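Local coordinates for protein post-proline cleaving enzyme (Rickettsia typhi, PDB 4HVT) that probably acts as a serine endopeptidase of the prolyl oligopeptidase family, cutting peptides on the carboxyl side of proline, at residues A[67-72]-A[496-501]; A[250-255]-A[403-408]; A[298-303]-A[324-329]. One frame throughout, in Å; residues are numbered along the deposited sequence.

Interaction 1 of 3, residues A[67-72]-A[496-501]; sequences FYDQRK and FSRIKN
D69 OD2 is gripped by two arginines, one from each segment, where the N-terminal helical part of a prolyl oligopeptidase fold, probably belonging to the peptidase domain as in relatives, meets helix 498-505 before the chain enters the propeller. R498, in the first turn of that helix, donates from NH2 to D69 OD2 at 2.8 Å on the anti side of the carboxylate. R71, from the loop that leads toward the beta-propeller, donates from NH2 to the same OD2 at 3.0 Å, on the syn side. Both donors come to the same face of the carboxylate. A weak bond from R498 NH1 to D69 OD2, 3.2 Å, adds to the grip, although the guanidinium and carboxylate planes are 65° apart. The extended chain of R498 from CG to NE carries the guanidinium to D69, which lies at its edge, while NE pairs with E502. The two guanidinium groups come within 3.8 Å, R71 NH2 to R498 NH2, a closeness that the shared carboxylate would offset. R498 is also held by a cation-pi contact with Y440. The D69 side chain is itself fixed by an Asx turn, in which R71 N donates to D69 OD1 at 2.9 Å from above the carboxylate plane. K72 sends NZ to F67 O and M88 O, and its CG lies at the guanidinium edge of R498, 4.0 Å from NH1, the chains crossing at about a right angle.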
loop_
_atom_site.group_PDB
_atom_site.type_symbol
_atom_site.label_atom_id
_atom_site.label_comp_id
_atom_site.label_asym_id
_atom_site.label_seq_id
_atom_site.Cartn_x
_atom_site.Cartn_y
_atom_site.Cartn_z
ATOM N N PHE A 67 -4.117 6.964 19.046
ATOM C CA PHE A 67 -4.639 5.734 18.492
ATOM C C PHE A 67 -6.012 5.396 19.044
ATOM O O PHE A 67 -6.857 4.831 18.321
ATOM C CB PHE A 67 -3.693 4.543 18.743
ATOM C CG PHE A 67 -2.660 4.328 17.689
ATOM C CD1 PHE A 67 -1.650 5.243 17.469
ATOM C CD2 PHE A 67 -2.629 3.148 16.984
ATOM C CE1 PHE A 67 -0.658 5.005 16.524
ATOM C CE2 PHE A 67 -1.650 2.921 16.029
ATOM C CZ PHE A 67 -0.663 3.852 15.810
ATOM N N TYR A 68 -6.261 5.760 20.310
ATOM C CA TYR A 68 -7.531 5.412 20.965
ATOM C C TYR A 68 -8.442 6.621 21.081
ATOM O O TYR A 68 -9.370 6.629 21.882
ATOM C CB TYR A 68 -7.282 4.788 22.350
ATOM C CG TYR A 68 -6.290 3.631 22.310
ATOM C CD1 TYR A 68 -6.260 2.740 21.230
ATOM C CD2 TYR A 68 -5.384 3.425 23.360
ATOM C CE1 TYR A 68 -5.349 1.700 21.186
ATOM C CE2 TYR A 68 -4.474 2.365 23.333
ATOM C CZ TYR A 68 -4.438 1.519 22.229
ATOM O OH TYR A 68 -3.552 0.440 22.188
ATOM N N ASP A 69 -8.154 7.659 20.311
ATOM C CA ASP A 69 -8.950 8.890 20.365
ATOM C C ASP A 69 -10.349 8.663 19.773
ATOM O O ASP A 69 -10.505 8.277 18.620
ATOM C CB ASP A 69 -8.180 9.993 19.625
ATOM C CG ASP A 69 -8.788 11.365 19.764
ATOM O OD1 ASP A 69 -9.735 11.526 20.537
ATOM O OD2 ASP A 69 -8.266 12.280 19.077
ATOM N N GLN A 70 -11.384 8.926 20.574
ATOM C CA GLN A 70 -12.736 8.888 20.031
ATOM C C GLN A 70 -12.976 10.022 19.006
ATOM O O GLN A 70 -13.965 9.997 18.288
ATOM C CB GLN A 70 -13.774 8.972 21.170
ATOM C CG GLN A 70 -13.820 7.735 22.058
ATOM C CD GLN A 70 -14.112 6.471 21.284
ATOM O OE1 GLN A 70 -15.153 6.362 20.639
ATOM N NE2 GLN A 70 -13.183 5.506 21.315
ATOM N N ARG A 71 -12.088 11.006 18.924
ATOM C CA ARG A 71 -12.234 12.063 17.910
ATOM C C ARG A 71 -11.500 11.762 16.605
ATOM O O ARG A 71 -11.445 12.607 15.748
ATOM C CB ARG A 71 -11.833 13.444 18.462
ATOM C CG ARG A 71 -12.574 13.885 19.718
ATOM C CD ARG A 71 -11.867 15.106 20.356
ATOM N NE ARG A 71 -10.460 14.748 20.336
ATOM C CZ ARG A 71 -9.395 15.520 20.542
ATOM N NH1 ARG A 71 -9.482 16.813 20.937
ATOM N NH2 ARG A 71 -8.199 14.919 20.416
ATOM N N LYS A 72 -10.952 10.558 16.430
ATOM C CA LYS A 72 -10.405 10.162 15.079
ATOM C C LYS A 72 -11.447 10.320 13.987
ATOM O O LYS A 72 -12.647 10.091 14.226
ATOM C CB LYS A 72 -9.925 8.707 15.053
ATOM C CG LYS A 72 -8.711 8.427 15.888
ATOM C CD LYS A 72 -8.175 7.008 15.636
ATOM C CE LYS A 72 -9.097 5.918 16.114
ATOM N NZ LYS A 72 -8.454 4.562 15.972
ATOM N N PHE A 496 -1.000 13.921 5.418
ATOM C CA PHE A 496 -1.043 14.360 6.799
ATOM C C PHE A 496 -0.880 13.153 7.691
ATOM O O PHE A 496 -1.666 12.202 7.602
ATOM C CB PHE A 496 -2.416 15.030 7.118
ATOM C CG PHE A 496 -2.485 15.623 8.502
ATOM C CD1 PHE A 496 -2.917 14.863 9.591
ATOM C CD2 PHE A 496 -2.064 16.907 8.714
ATOM C CE1 PHE A 496 -2.992 15.397 10.854
ATOM C CE2 PHE A 496 -2.138 17.466 9.979
ATOM C CZ PHE A 496 -2.573 16.703 11.046
ATOM N N SER A 497 0.171 13.142 8.506
ATOM C CA SER A 497 0.347 12.119 9.535
ATOM C C SER A 497 0.168 12.695 10.914
ATOM O O SER A 497 1.028 13.435 11.404
ATOM C CB SER A 497 1.738 11.495 9.440
ATOM O OG SER A 497 1.929 10.572 10.526
ATOM N N ARG A 498 -0.918 12.305 11.559
ATOM C CA ARG A 498 -1.186 12.751 12.890
ATOM C C ARG A 498 -0.086 12.299 13.854
ATOM O O ARG A 498 0.362 13.068 14.701
ATOM C CB ARG A 498 -2.543 12.233 13.322
ATOM C CG ARG A 498 -3.050 12.956 14.497
ATOM C CD ARG A 498 -4.498 12.635 14.763
ATOM N NE ARG A 498 -4.713 13.047 16.120
ATOM C CZ ARG A 498 -5.686 12.620 16.899
ATOM N NH1 ARG A 498 -6.599 11.795 16.430
ATOM N NH2 ARG A 498 -5.752 13.081 18.138
ATOM N N ILE A 499 0.362 11.051 13.726
ATOM C CA ILE A 499 1.355 10.562 14.658
ATOM C C ILE A 499 2.672 11.343 14.512
ATOM O O ILE A 499 3.268 11.765 15.491
ATOM C CB ILE A 499 1.650 9.051 14.479
ATOM C CG1 ILE A 499 0.413 8.191 14.772
ATOM C CG2 ILE A 499 2.785 8.660 15.409
ATOM C CD1 ILE A 499 0.109 8.052 16.255
ATOM N N LYS A 500 3.169 11.480 13.294
ATOM C CA LYS A 500 4.439 12.173 13.101
ATOM C C LYS A 500 4.311 13.637 13.504
ATOM O O LYS A 500 5.161 14.183 14.180
ATOM C CB LYS A 500 4.918 12.054 11.639
ATOM N N ASN A 501 3.214 14.292 13.097
ATOM C CA ASN A 501 3.060 15.693 13.428
ATOM C C ASN A 501 2.953 15.949 14.920
ATOM O O ASN A 501 3.529 16.901 15.446
ATOM C CB ASN A 501 1.815 16.282 12.735
ATOM C CG ASN A 501 2.033 16.509 11.244
ATOM O OD1 ASN A 501 3.174 16.579 10.773
ATOM N ND2 ASN A 501 0.957 16.554 10.487
#

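Interaction 2 of 3, residues A[250-255]-A[403-408]; sequences SDTISS and SYEEEE
Two loops that link neighbouring strands in separate sheets of the beta-propeller meet here. Residues 250-255 connect strands 242-247 and 257-263; the other loop, residues 403-408, connects strands 398-402 and 410-415. S250 is the main point of meeting. Its CB lies 3.3 Å from E405 OE1, and its OG is 3.7 Å from E405 CB, so the serine side chain rests along the glutamate. No direct hydrogen bond crosses between the loops; two waters do that work. One accepts from S250 N and donates to E405 OE1 at 2.7 Å. The other lies 3.0 Å from S250 OG and accepts a weak bond from E406 N. E405 reaches across to 250-255 because CG stands anti to its backbone N (chi1 -169°) and the chain continues extended, which carries the carboxylate past S250 to the flank of I253. There OE2 sits 3.8 Å from I253 CD1, and the same oxygen accepts from K299 N, in the turn between strands 293-298 and 301-305. In a propeller, each blade is an antiparallel sheet and the loops between strands lie at the ends of the blades, so this one carboxylate ties together loops from three blades. Alongside, T252 turns its methyl against the E406 chain, CG2 to CB 3.7 Å, and that chain extends across it. T252 OG1 lies between the backbone N and the carbonyl carbon (chi1 61°), which directs it to S250 OG, 2.8 Å away; either hydroxyl could donate. F138 touches the side chains of both T252 and E406.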
loop_
_atom_site.group_PDB
_atom_site.type_symbol
_atom_site.label_atom_id
_atom_site.label_comp_id
_atom_site.label_asym_id
_atom_site.label_seq_id
_atom_site.Cartn_x
_atom_site.Cartn_y
_atom_site.Cartn_z
ATOM N N SER A 250 -18.607 -1.029 -14.594
ATOM C CA SER A 250 -19.535 -0.947 -13.476
ATOM C C SER A 250 -20.622 -2.028 -13.639
ATOM O O SER A 250 -21.064 -2.220 -14.719
ATOM C CB SER A 250 -20.239 0.422 -13.528
ATOM O OG SER A 250 -21.301 0.465 -12.578
ATOM N N ASP A 251 -21.055 -2.688 -12.565
ATOM C CA ASP A 251 -22.179 -3.602 -12.584
ATOM C C ASP A 251 -23.419 -2.912 -13.189
ATOM O O ASP A 251 -24.287 -3.560 -13.706
ATOM C CB ASP A 251 -22.557 -4.081 -11.198
ATOM C CG ASP A 251 -21.653 -5.182 -10.666
ATOM O OD1 ASP A 251 -21.347 -6.105 -11.435
ATOM O OD2 ASP A 251 -21.299 -5.160 -9.474
ATOM N N THR A 252 -23.517 -1.575 -13.065
ATOM C CA THR A 252 -24.708 -0.920 -13.605
ATOM C C THR A 252 -24.733 -0.924 -15.129
ATOM O O THR A 252 -25.793 -0.654 -15.734
ATOM C CB THR A 252 -24.875 0.561 -13.168
ATOM O OG1 THR A 252 -23.747 1.314 -13.632
ATOM C CG2 THR A 252 -24.972 0.683 -11.667
ATOM N N ILE A 253 -23.597 -1.190 -15.746
ATOM C CA ILE A 253 -23.467 -1.297 -17.186
ATOM C C ILE A 253 -23.395 -2.768 -17.597
ATOM O O ILE A 253 -24.070 -3.164 -18.553
ATOM C CB ILE A 253 -22.210 -0.545 -17.618
ATOM C CG1 ILE A 253 -22.192 0.875 -16.982
ATOM C CG2 ILE A 253 -22.093 -0.499 -19.125
ATOM C CD1 ILE A 253 -23.245 1.834 -17.494
ATOM N N SER A 254 -22.520 -3.530 -16.934
ATOM C CA SER A 254 -22.458 -4.977 -17.155
ATOM C C SER A 254 -22.042 -5.676 -15.883
ATOM O O SER A 254 -21.037 -5.321 -15.275
ATOM C CB SER A 254 -21.458 -5.363 -18.226
ATOM O OG SER A 254 -21.362 -6.796 -18.381
ATOM N N SER A 255 -22.769 -6.732 -15.546
ATOM C CA SER A 255 -22.359 -7.617 -14.448
ATOM C C SER A 255 -21.718 -8.924 -14.970
ATOM O O SER A 255 -21.279 -9.775 -14.201
ATOM C CB SER A 255 -23.569 -7.852 -13.516
ATOM O OG SER A 255 -24.697 -8.399 -14.221
ATOM N N SER A 403 -15.892 6.453 -4.529
ATOM C CA SER A 403 -17.078 6.665 -5.376
ATOM C C SER A 403 -17.356 5.406 -6.157
ATOM O O SER A 403 -16.485 4.520 -6.253
ATOM C CB SER A 403 -16.911 7.830 -6.349
ATOM O OG SER A 403 -15.983 7.504 -7.396
ATOM N N TYR A 404 -18.562 5.370 -6.685
ATOM C CA TYR A 404 -19.021 4.269 -7.579
ATOM C C TYR A 404 -19.872 4.842 -8.680
ATOM O O TYR A 404 -20.623 5.807 -8.499
ATOM C CB TYR A 404 -19.921 3.288 -6.844
ATOM C CG TYR A 404 -19.390 2.621 -5.621
ATOM C CD1 TYR A 404 -18.671 1.472 -5.694
ATOM C CD2 TYR A 404 -19.718 3.121 -4.379
ATOM C CE1 TYR A 404 -18.225 0.821 -4.550
ATOM C CE2 TYR A 404 -19.277 2.501 -3.231
ATOM C CZ TYR A 404 -18.546 1.362 -3.317
ATOM O OH TYR A 404 -18.105 0.731 -2.169
ATOM N N GLU A 405 -19.784 4.255 -9.855
ATOM C CA GLU A 405 -20.631 4.716 -10.952
ATOM C C GLU A 405 -22.112 4.536 -10.595
ATOM O O GLU A 405 -22.950 5.193 -11.180
ATOM C CB GLU A 405 -20.273 3.959 -12.259
ATOM C CG GLU A 405 -20.902 4.546 -13.497
ATOM C CD GLU A 405 -20.324 4.022 -14.806
ATOM O OE1 GLU A 405 -19.291 3.305 -14.783
ATOM O OE2 GLU A 405 -20.972 4.324 -15.834
ATOM N N GLU A 406 -22.442 3.642 -9.681
ATOM C CA GLU A 406 -23.845 3.452 -9.291
ATOM C C GLU A 406 -24.383 4.700 -8.544
ATOM O O GLU A 406 -25.577 4.957 -8.553
ATOM C CB GLU A 406 -24.049 2.229 -8.427
ATOM C CG GLU A 406 -25.540 2.021 -8.170
ATOM C CD GLU A 406 -25.911 0.663 -7.669
ATOM O OE1 GLU A 406 -25.079 -0.258 -7.753
ATOM O OE2 GLU A 406 -27.057 0.548 -7.191
ATOM N N GLU A 407 -23.507 5.460 -7.913
ATOM C CA GLU A 407 -23.881 6.548 -7.017
ATOM C C GLU A 407 -23.598 7.923 -7.658
ATOM O O GLU A 407 -22.508 8.177 -8.200
ATOM C CB GLU A 407 -23.073 6.422 -5.702
ATOM C CG GLU A 407 -23.399 5.187 -4.888
ATOM C CD GLU A 407 -24.777 5.220 -4.250
ATOM O OE1 GLU A 407 -25.365 6.316 -4.058
ATOM O OE2 GLU A 407 -25.274 4.131 -3.932
ATOM N N GLU A 408 -24.560 8.844 -7.553
ATOM C CA GLU A 408 -24.335 10.248 -7.917
ATOM C C GLU A 408 -23.381 10.992 -6.954
ATOM O O GLU A 408 -22.654 11.828 -7.404
ATOM C CB GLU A 408 -25.668 11.015 -7.939
ATOM C CG GLU A 408 -26.504 10.529 -9.120
ATOM C CD GLU A 408 -27.903 11.066 -9.169
ATOM O OE1 GLU A 408 -28.473 11.356 -8.095
ATOM O OE2 GLU A 408 -28.434 11.172 -10.304
HETATM O O HOH W 1 -18.501 1.375 -16.436
HETATM O O HOH W 2 -20.918 0.973 -9.636
#

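Interaction 3 of 3, residues A[298-303]-A[324-329]; sequences FKEYVF and ALHFTD
The H326 ring has E300 O over one face, while its edge carries E300 OE1 and the rim of Y301. Edge and face are reversed for the tyrosine: H326 CD2 stands 3.8 Å above the Y301 ring plane, offset toward the rim, in a T-shaped pair with planes at 85° and centroids 5.2 Å apart. H326 NE2 donates to E300 OE1 at 2.8 Å, nearly in the imidazole plane, and the carboxylate answers with its anti lone pair. The two side chains run next to each other in one direction, carboxylate and ring planes 61° apart. The other ring nitrogen is held too, H326 ND1 lying 2.8 Å from T328 OG1, either of which could donate. The histidine reaches both partners because CG is anti to its backbone N (chi1 -164°). The F327 ring meets E300 O with its edge, and F327 N bonds to that same oxygen at 2.9 Å. Next to this group the strands pair as an antiparallel sheet of the propeller. V302 and L325 form a hydrogen-bonded pair, V302 N to L325 O at 2.9 Å with the reciprocal bond from L325 N to V302 O. Y301 with H326 and F303 with A324 are the non-hydrogen-bonded pairs beside it. One face receives V302 CG2 against L325 CD2; the other receives F303 CD1 against A324 CB, 3.7 Å. A type II' turn from F298 to Y301 joins strand 301-305 to its neighbour 293-298, while strand 341-344 flanks 322-326 on the far side. The sheet face that carries F303 and A324 meets strands 350-357 and 362-368, where F303 touches I355 and V362, with W384 against both Y301 and F303.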
loop_
_atom_site.group_PDB
_atom_site.type_symbol
_atom_site.label_atom_id
_atom_site.label_comp_id
_atom_site.label_asym_id
_atom_site.label_seq_id
_atom_site.Cartn_x
_atom_site.Cartn_y
_atom_site.Cartn_z
ATOM N N PHE A 298 -16.179 3.969 -17.433
ATOM C CA PHE A 298 -17.329 4.831 -17.385
ATOM C C PHE A 298 -18.216 4.394 -18.540
ATOM O O PHE A 298 -17.776 4.390 -19.702
ATOM C CB PHE A 298 -16.943 6.274 -17.575
ATOM C CG PHE A 298 -18.103 7.236 -17.420
ATOM C CD1 PHE A 298 -18.770 7.336 -16.214
ATOM C CD2 PHE A 298 -18.563 7.989 -18.506
ATOM C CE1 PHE A 298 -19.845 8.223 -16.081
ATOM C CE2 PHE A 298 -19.644 8.868 -18.376
ATOM C CZ PHE A 298 -20.265 8.997 -17.160
ATOM N N LYS A 299 -19.464 4.070 -18.239
ATOM C CA LYS A 299 -20.356 3.493 -19.242
ATOM C C LYS A 299 -19.612 2.312 -19.892
ATOM O O LYS A 299 -19.014 1.526 -19.193
ATOM C CB LYS A 299 -20.871 4.551 -20.248
ATOM C CG LYS A 299 -21.384 5.806 -19.588
ATOM C CD LYS A 299 -22.526 5.588 -18.738
ATOM C CE LYS A 299 -23.419 6.871 -18.764
ATOM N NZ LYS A 299 -24.573 6.589 -17.905
ATOM N N GLU A 300 -19.622 2.222 -21.207
ATOM C CA GLU A 300 -18.970 1.099 -21.911
ATOM C C GLU A 300 -17.504 1.384 -22.292
ATOM O O GLU A 300 -16.909 0.613 -23.023
ATOM C CB GLU A 300 -19.794 0.757 -23.178
ATOM C CG GLU A 300 -21.144 0.163 -22.808
ATOM C CD GLU A 300 -21.985 -0.281 -23.974
ATOM O OE1 GLU A 300 -21.457 -0.356 -25.103
ATOM O OE2 GLU A 300 -23.223 -0.540 -23.762
ATOM N N TYR A 301 -16.887 2.426 -21.730
ATOM C CA TYR A 301 -15.514 2.810 -22.047
ATOM C C TYR A 301 -14.564 2.435 -20.899
ATOM O O TYR A 301 -14.999 2.511 -19.742
ATOM C CB TYR A 301 -15.435 4.317 -22.320
ATOM C CG TYR A 301 -16.124 4.662 -23.614
ATOM C CD1 TYR A 301 -17.511 4.705 -23.687
ATOM C CD2 TYR A 301 -15.401 4.831 -24.777
ATOM C CE1 TYR A 301 -18.158 4.934 -24.869
ATOM C CE2 TYR A 301 -16.047 5.081 -25.963
ATOM C CZ TYR A 301 -17.421 5.102 -26.005
ATOM O OH TYR A 301 -18.085 5.295 -27.192
ATOM N N VAL A 302 -13.314 2.117 -21.193
ATOM C CA VAL A 302 -12.311 1.718 -20.246
ATOM C C VAL A 302 -11.094 2.603 -20.389
ATOM O O VAL A 302 -10.830 3.108 -21.470
ATOM C CB VAL A 302 -11.917 0.222 -20.408
ATOM C CG1 VAL A 302 -13.030 -0.696 -19.919
ATOM C CG2 VAL A 302 -11.611 -0.066 -21.835
ATOM N N PHE A 303 -10.444 2.876 -19.264
ATOM C CA PHE A 303 -9.280 3.759 -19.185
ATOM C C PHE A 303 -8.050 2.970 -18.903
ATOM O O PHE A 303 -8.029 2.191 -17.950
ATOM C CB PHE A 303 -9.455 4.770 -18.061
ATOM C CG PHE A 303 -10.719 5.594 -18.176
ATOM C CD1 PHE A 303 -10.821 6.502 -19.163
ATOM C CD2 PHE A 303 -11.808 5.394 -17.333
ATOM C CE1 PHE A 303 -11.951 7.254 -19.346
ATOM C CE2 PHE A 303 -12.957 6.128 -17.523
ATOM C CZ PHE A 303 -13.044 7.025 -18.563
ATOM N N ALA A 324 -8.484 6.187 -23.438
ATOM C CA ALA A 324 -9.762 5.621 -23.251
ATOM C C ALA A 324 -10.180 5.005 -24.548
ATOM O O ALA A 324 -9.803 5.479 -25.636
ATOM C CB ALA A 324 -10.754 6.692 -22.890
ATOM N N LEU A 325 -10.959 3.946 -24.415
ATOM C CA LEU A 325 -11.529 3.264 -25.593
ATOM C C LEU A 325 -12.782 2.505 -25.195
ATOM O O LEU A 325 -12.996 2.075 -24.068
ATOM C CB LEU A 325 -10.563 2.305 -26.287
ATOM C CG LEU A 325 -9.965 1.095 -25.570
ATOM C CD1 LEU A 325 -9.324 0.093 -26.513
ATOM C CD2 LEU A 325 -8.951 1.476 -24.442
ATOM N N HIS A 326 -13.610 2.280 -26.167
ATOM C CA HIS A 326 -14.754 1.382 -25.963
ATOM C C HIS A 326 -14.294 -0.033 -25.661
ATOM O O HIS A 326 -13.291 -0.516 -26.246
ATOM C CB HIS A 326 -15.653 1.332 -27.199
ATOM C CG HIS A 326 -17.007 0.756 -26.916
ATOM N ND1 HIS A 326 -17.366 -0.545 -27.205
ATOM C CD2 HIS A 326 -18.128 1.353 -26.438
ATOM C CE1 HIS A 326 -18.618 -0.748 -26.841
ATOM N NE2 HIS A 326 -19.102 0.390 -26.353
ATOM N N PHE A 327 -14.976 -0.742 -24.749
ATOM C CA PHE A 327 -14.426 -2.069 -24.307
ATOM C C PHE A 327 -14.304 -3.068 -25.458
ATOM O O PHE A 327 -13.390 -3.846 -25.454
ATOM C CB PHE A 327 -15.223 -2.704 -23.147
ATOM C CG PHE A 327 -16.529 -3.343 -23.593
ATOM C CD1 PHE A 327 -17.700 -2.611 -23.708
ATOM C CD2 PHE A 327 -16.571 -4.681 -23.870
ATOM C CE1 PHE A 327 -18.886 -3.169 -24.146
ATOM C CE2 PHE A 327 -17.748 -5.268 -24.296
ATOM C CZ PHE A 327 -18.893 -4.537 -24.445
ATOM N N THR A 328 -15.150 -2.953 -26.468
ATOM C CA THR A 328 -15.120 -3.880 -27.628
ATOM C C THR A 328 -13.814 -3.712 -28.413
ATOM O O THR A 328 -13.324 -4.683 -28.986
ATOM C CB THR A 328 -16.295 -3.724 -28.585
ATOM O OG1 THR A 328 -16.325 -2.385 -29.104
ATOM C CG2 THR A 328 -17.566 -4.077 -27.841
ATOM N N ASP A 329 -13.238 -2.524 -28.411
ATOM C CA ASP A 329 -11.981 -2.290 -29.114
ATOM C C ASP A 329 -10.806 -2.950 -28.398
ATOM O O ASP A 329 -9.752 -3.120 -29.005
ATOM C CB ASP A 329 -11.681 -0.814 -29.324
ATOM C CG ASP A 329 -12.373 -0.217 -30.542
ATOM O OD1 ASP A 329 -12.901 -0.957 -31.399
ATOM O OD2 ASP A 329 -12.344 1.004 -30.622
#

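In the fold
Of the three contacts only interaction 3 is buried; it joins adjacent strands within a single sheet by backbone bonds and apolar side chains, with a histidine-glutamate pair at the strand end. Interaction 2 is a surface contact between loops of different sheets, relying on water and aliphatic packing. The two touch through E405 and the turn at K299, and I253 packs on E300; the centres of interactions 2 and 3 lie about 14 Å apart. Interaction 1, also at the surface, stands alone, its centre about 33 Å from that of interaction 2 and about 41 Å from that of interaction 3, and joins the N-terminal helical region to helix 498-505 of the alpha/beta-hydrolase part through charge.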